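Local coordinates for zinc-binding protein TroA (Treponema pallidum, PDB 1K0F) that binds zinc with high affinity in the periplasm and delivers it to the membrane permease of the TroABC transporter for import into the cytoplasm, at residues Val80-Thr85 against Ser111-Ala116; Asp106-Ser111 against Lys145-Val150. All blocks are in the same frame, centred on the assembly; numbering follows the deposited sequence.

Contact 1 of 2, residues Val80-Thr85 against Ser111-Ala116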
# COMPACT_ATOMS: atom_id res chain seq x y z
N VAL A 80 17.76 -0.48 0.22
CA VAL A 80 17.04 -1.70 0.48
C VAL A 80 15.57 -1.70 0.05
O VAL A 80 14.81 -0.81 0.39
CB VAL A 80 17.11 -2.03 2.00
CG1 VAL A 80 16.05 -3.05 2.38
CG2 VAL A 80 18.51 -2.55 2.34
N ALA A 81 15.21 -2.73 -0.72
CA ALA A 81 13.84 -2.92 -1.16
C ALA A 81 13.32 -3.86 -0.09
O ALA A 81 13.43 -5.08 -0.21
CB ALA A 81 13.81 -3.58 -2.53
N VAL A 82 12.80 -3.28 0.97
CA VAL A 82 12.29 -4.01 2.13
C VAL A 82 11.45 -5.24 1.87
O VAL A 82 11.69 -6.30 2.44
CB VAL A 82 11.49 -3.09 3.06
CG1 VAL A 82 12.38 -1.94 3.53
CG2 VAL A 82 10.27 -2.55 2.33
N SER A 83 10.45 -5.11 1.00
CA SER A 83 9.56 -6.22 0.73
C SER A 83 10.11 -7.40 -0.09
O SER A 83 9.59 -8.51 -0.02
CB SER A 83 8.29 -5.68 0.10
OG SER A 83 7.94 -4.46 0.74
N GLU A 84 11.17 -7.17 -0.85
CA GLU A 84 11.72 -8.26 -1.63
C GLU A 84 12.37 -9.25 -0.67
O GLU A 84 13.13 -10.12 -1.10
CB GLU A 84 12.75 -7.75 -2.62
CG GLU A 84 12.25 -6.60 -3.46
CD GLU A 84 12.19 -6.95 -4.93
OE1 GLU A 84 11.38 -7.82 -5.31
OE2 GLU A 84 12.95 -6.33 -5.70
N THR A 85 12.11 -9.11 0.62
CA THR A 85 12.66 -10.04 1.59
C THR A 85 11.54 -11.03 1.90
O THR A 85 11.63 -11.81 2.84
CB THR A 85 13.10 -9.34 2.90
OG1 THR A 85 11.96 -8.80 3.58
CG2 THR A 85 14.07 -8.23 2.58
N SER A 111 5.08 -7.84 7.98
CA SER A 111 5.99 -7.88 9.11
C SER A 111 7.39 -8.12 8.55
O SER A 111 8.39 -7.75 9.17
CB SER A 111 5.62 -9.02 10.06
OG SER A 111 4.40 -9.62 9.68
N TYR A 112 7.45 -8.75 7.38
CA TYR A 112 8.71 -9.03 6.71
C TYR A 112 9.34 -7.68 6.35
O TYR A 112 10.42 -7.33 6.82
CB TYR A 112 8.48 -9.85 5.43
CG TYR A 112 8.31 -11.35 5.62
CD1 TYR A 112 9.39 -12.23 5.48
CD2 TYR A 112 7.05 -11.90 5.89
CE1 TYR A 112 9.22 -13.61 5.61
CE2 TYR A 112 6.87 -13.28 6.02
CZ TYR A 112 7.96 -14.12 5.87
OH TYR A 112 7.80 -15.49 5.99
N SER A 113 8.64 -6.92 5.51
CA SER A 113 9.13 -5.61 5.07
C SER A 113 9.41 -4.68 6.24
O SER A 113 10.32 -3.84 6.16
CB SER A 113 8.11 -4.97 4.13
OG SER A 113 7.83 -5.82 3.04
N VAL A 114 8.64 -4.80 7.31
CA VAL A 114 8.86 -3.95 8.47
C VAL A 114 10.15 -4.45 9.11
O VAL A 114 10.97 -3.66 9.58
CB VAL A 114 7.71 -4.05 9.48
CG1 VAL A 114 8.14 -3.45 10.81
CG2 VAL A 114 6.48 -3.34 8.94
N LYS A 115 10.32 -5.78 9.10
CA LYS A 115 11.51 -6.42 9.65
C LYS A 115 12.72 -5.86 8.92
O LYS A 115 13.74 -5.53 9.53
CB LYS A 115 11.44 -7.95 9.46
CG LYS A 115 12.46 -8.73 10.30
CD LYS A 115 13.15 -9.82 9.49
CE LYS A 115 13.26 -11.11 10.28
NZ LYS A 115 12.60 -12.23 9.55
N ALA A 116 12.58 -5.76 7.60
CA ALA A 116 13.61 -5.23 6.72
C ALA A 116 13.94 -3.79 7.13
O ALA A 116 15.11 -3.43 7.26
CB ALA A 116 13.12 -5.27 5.28
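V82 and A116 make the tight part of this contact. The methyl of A116 fills the tight spot: it comes to 3.5 Å from CB of V82 and to 3.3 Å from O of V82, pressed against backbone as well as side chain. V82 adds its CG2 methyl, which lies 3.7 Å from CB of S113, one helical turn back from A116. Next to this apolar patch the two buried serines meet. OG of S113 donates to OG of S83 over 2.7 Å, both hydroxyls being swung to the side of their own backbone N (chi1 -56° in S113, -39° in S83). N58 OD1 also bonds OG of S83, giving that buried oxygen a second polar partner.

In the fold, strand 78-81 is an outermost strand of the four-stranded parallel sheet, and the chain leaving it turns at V82-T85 to lie along helix 107-124. L56, on the neighbouring strand 54-57, also packs on V82. S83 sits about 9 Å, side chain to side chain, from the zinc ligand H102, so the junction lies near the metal site without contributing a ligand to it.

Toward solvent the fit is slacker. T85 is exposed, and its hydroxyl turns back into its own turn: OG1 donates to O of V82 over 2.8 Å, almost straight in line with the carbonyl at 173°. Its methyl, CG2, gets no closer than 4.1 Å to CB of A116. The ring of Y112 comes obliquely to T85, with CD1 3.5 Å from O of T85. Beyond that, the Y112 side chain also touches I86 and P87, and its OH is hydrogen-bonded to NE2 of Q90.

Contact 2 of 2, residues Asp106-Ser111 against Lys145-Val150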
# COMPACT_ATOMS: atom_id res chain seq x y z
N ASP A 106 -1.23 -7.33 3.51
CA ASP A 106 -1.29 -8.59 4.25
C ASP A 106 -0.41 -8.27 5.45
O ASP A 106 0.79 -8.51 5.44
CB ASP A 106 -0.71 -9.76 3.46
CG ASP A 106 -0.83 -11.08 4.21
OD1 ASP A 106 -1.03 -11.05 5.45
OD2 ASP A 106 -0.72 -12.15 3.58
N VAL A 107 -1.02 -7.67 6.47
CA VAL A 107 -0.34 -7.27 7.70
C VAL A 107 0.68 -8.28 8.19
O VAL A 107 1.75 -7.91 8.64
CB VAL A 107 -1.35 -7.04 8.82
CG1 VAL A 107 -0.63 -6.60 10.07
CG2 VAL A 107 -2.37 -6.01 8.40
N LYS A 108 0.33 -9.56 8.11
CA LYS A 108 1.21 -10.63 8.56
C LYS A 108 2.44 -10.81 7.68
O LYS A 108 3.51 -11.19 8.15
CB LYS A 108 0.42 -11.93 8.63
CG LYS A 108 0.69 -12.78 9.86
CD LYS A 108 1.06 -14.21 9.48
CE LYS A 108 -0.05 -15.20 9.82
NZ LYS A 108 0.49 -16.57 10.06
N LEU A 109 2.28 -10.54 6.39
CA LEU A 109 3.38 -10.68 5.43
C LEU A 109 4.13 -9.36 5.28
O LEU A 109 5.16 -9.29 4.62
CB LEU A 109 2.83 -11.12 4.08
CG LEU A 109 3.83 -11.24 2.93
CD1 LEU A 109 4.42 -12.64 2.91
CD2 LEU A 109 3.13 -10.92 1.61
N TRP A 110 3.60 -8.32 5.91
CA TRP A 110 4.23 -7.02 5.87
C TRP A 110 5.23 -6.95 7.00
O TRP A 110 6.12 -6.10 7.00
CB TRP A 110 3.18 -5.92 6.04
CG TRP A 110 3.75 -4.54 6.05
CD1 TRP A 110 3.70 -3.64 7.08
CD2 TRP A 110 4.43 -3.88 4.98
NE1 TRP A 110 4.30 -2.47 6.71
CE2 TRP A 110 4.76 -2.59 5.43
CE3 TRP A 110 4.80 -4.26 3.68
CZ2 TRP A 110 5.44 -1.66 4.62
CZ3 TRP A 110 5.48 -3.35 2.88
CH2 TRP A 110 5.78 -2.06 3.35
N SER A 111 5.08 -7.84 7.98
CA SER A 111 5.99 -7.88 9.11
C SER A 111 7.39 -8.12 8.55
O SER A 111 8.39 -7.75 9.17
CB SER A 111 5.62 -9.02 10.06
OG SER A 111 4.40 -9.62 9.68
N LYS A 145 -2.04 -6.82 16.04
CA LYS A 145 -3.40 -6.44 16.38
C LYS A 145 -4.09 -6.01 15.09
O LYS A 145 -5.25 -6.34 14.86
CB LYS A 145 -3.40 -5.28 17.38
CG LYS A 145 -3.63 -5.69 18.82
CD LYS A 145 -3.26 -4.56 19.78
CE LYS A 145 -1.97 -4.85 20.56
NZ LYS A 145 -1.13 -5.90 19.90
N LEU A 146 -3.37 -5.28 14.24
CA LEU A 146 -3.92 -4.79 12.97
C LEU A 146 -4.36 -5.93 12.06
O LEU A 146 -5.46 -5.91 11.51
CB LEU A 146 -2.90 -3.91 12.24
CG LEU A 146 -3.32 -3.33 10.87
CD1 LEU A 146 -4.75 -2.81 10.93
CD2 LEU A 146 -2.39 -2.21 10.47
N ASP A 147 -3.49 -6.91 11.88
CA ASP A 147 -3.84 -8.02 11.03
C ASP A 147 -5.05 -8.74 11.62
O ASP A 147 -5.96 -9.15 10.91
CB ASP A 147 -2.69 -9.01 10.92
CG ASP A 147 -3.04 -10.19 10.07
OD1 ASP A 147 -2.80 -10.14 8.84
OD2 ASP A 147 -3.57 -11.17 10.63
N ALA A 148 -5.05 -8.88 12.94
CA ALA A 148 -6.15 -9.55 13.63
C ALA A 148 -7.44 -8.81 13.35
O ALA A 148 -8.41 -9.39 12.87
CB ALA A 148 -5.88 -9.60 15.12
N TYR A 149 -7.42 -7.52 13.66
CA TYR A 149 -8.57 -6.64 13.49
C TYR A 149 -9.13 -6.72 12.07
O TYR A 149 -10.33 -6.92 11.89
CB TYR A 149 -8.14 -5.20 13.81
CG TYR A 149 -9.17 -4.12 13.55
CD1 TYR A 149 -10.05 -3.71 14.55
CD2 TYR A 149 -9.23 -3.47 12.32
CE1 TYR A 149 -10.96 -2.67 14.34
CE2 TYR A 149 -10.12 -2.42 12.10
CZ TYR A 149 -10.98 -2.03 13.11
OH TYR A 149 -11.85 -0.98 12.90
N VAL A 150 -8.26 -6.58 11.08
CA VAL A 150 -8.69 -6.62 9.68
C VAL A 150 -9.32 -7.96 9.32
O VAL A 150 -10.14 -8.04 8.41
CB VAL A 150 -7.51 -6.35 8.72
CG1 VAL A 150 -7.98 -6.48 7.28
CG2 VAL A 150 -6.95 -4.96 8.99
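The carboxylates of D106 and D147 run alongside one another, ends in the same direction and planes only 23° apart, OD1 of D106 being 3.9 Å from OD1 of D147. The backbone of K108 serves both acids. Its N-H makes a weak bond to OD1 of D147, 3.3 Å long and bent to 130°, coming from above one face of that carboxylate; CB of K108 lies over the same face, 3.7 Å from OD1. From one face of D106, N of K108 and N of L109 both reach OD1, again weakly, the second at 3.5 Å.

This makes D106 the N-cap of helix 107-124, which forms an antiparallel hairpin with helix 129-156, the longest helix of the chain. The short segments here run at 160° to each other, their axes 9.3 Å apart. With two acids so near, the start of the helix and its amide N-H groups would be expected to ease the repulsion. D147 extends CG anti to its own N, which carries the carboxylate across to that helix start. There OH of Y178 is the chief partner of its OD1, the weak K108 bond being additional.

Next to the acids, the V107 and D147 side chains overlap while heading opposite ways. CG2 of V107 rests on CA of D147 at 3.6 Å and on CG of L146, its branch point, at 3.8 Å. Y260, from helix 260-273, packs on both V107 and L146. On the exposed side the twice-bent chain of K108 heads off, its NZ 6.8 Å from OD2 of D147, too far for a salt bridge.

How the contacts relate
Centred 14 Å apart, the two contacts use opposite sides of a common element, helix 107-124, and share S111. Their segments alternate along the chain: 80-85, then 106-111, then 111-116, then 145-150. Contact 1 ties the middle of the helix to the end of edge strand 78-81 of the parallel sheet, while contact 2 ties its start to helix 129-156, consistent with the long backbone helix of this family. They meet directly where CZ3 of W110 packs 3.4 Å from OG of S83. Packing therefore runs continuously from sheet to long helix, passing near the zinc ligand H102 in the closed, metal-free protein.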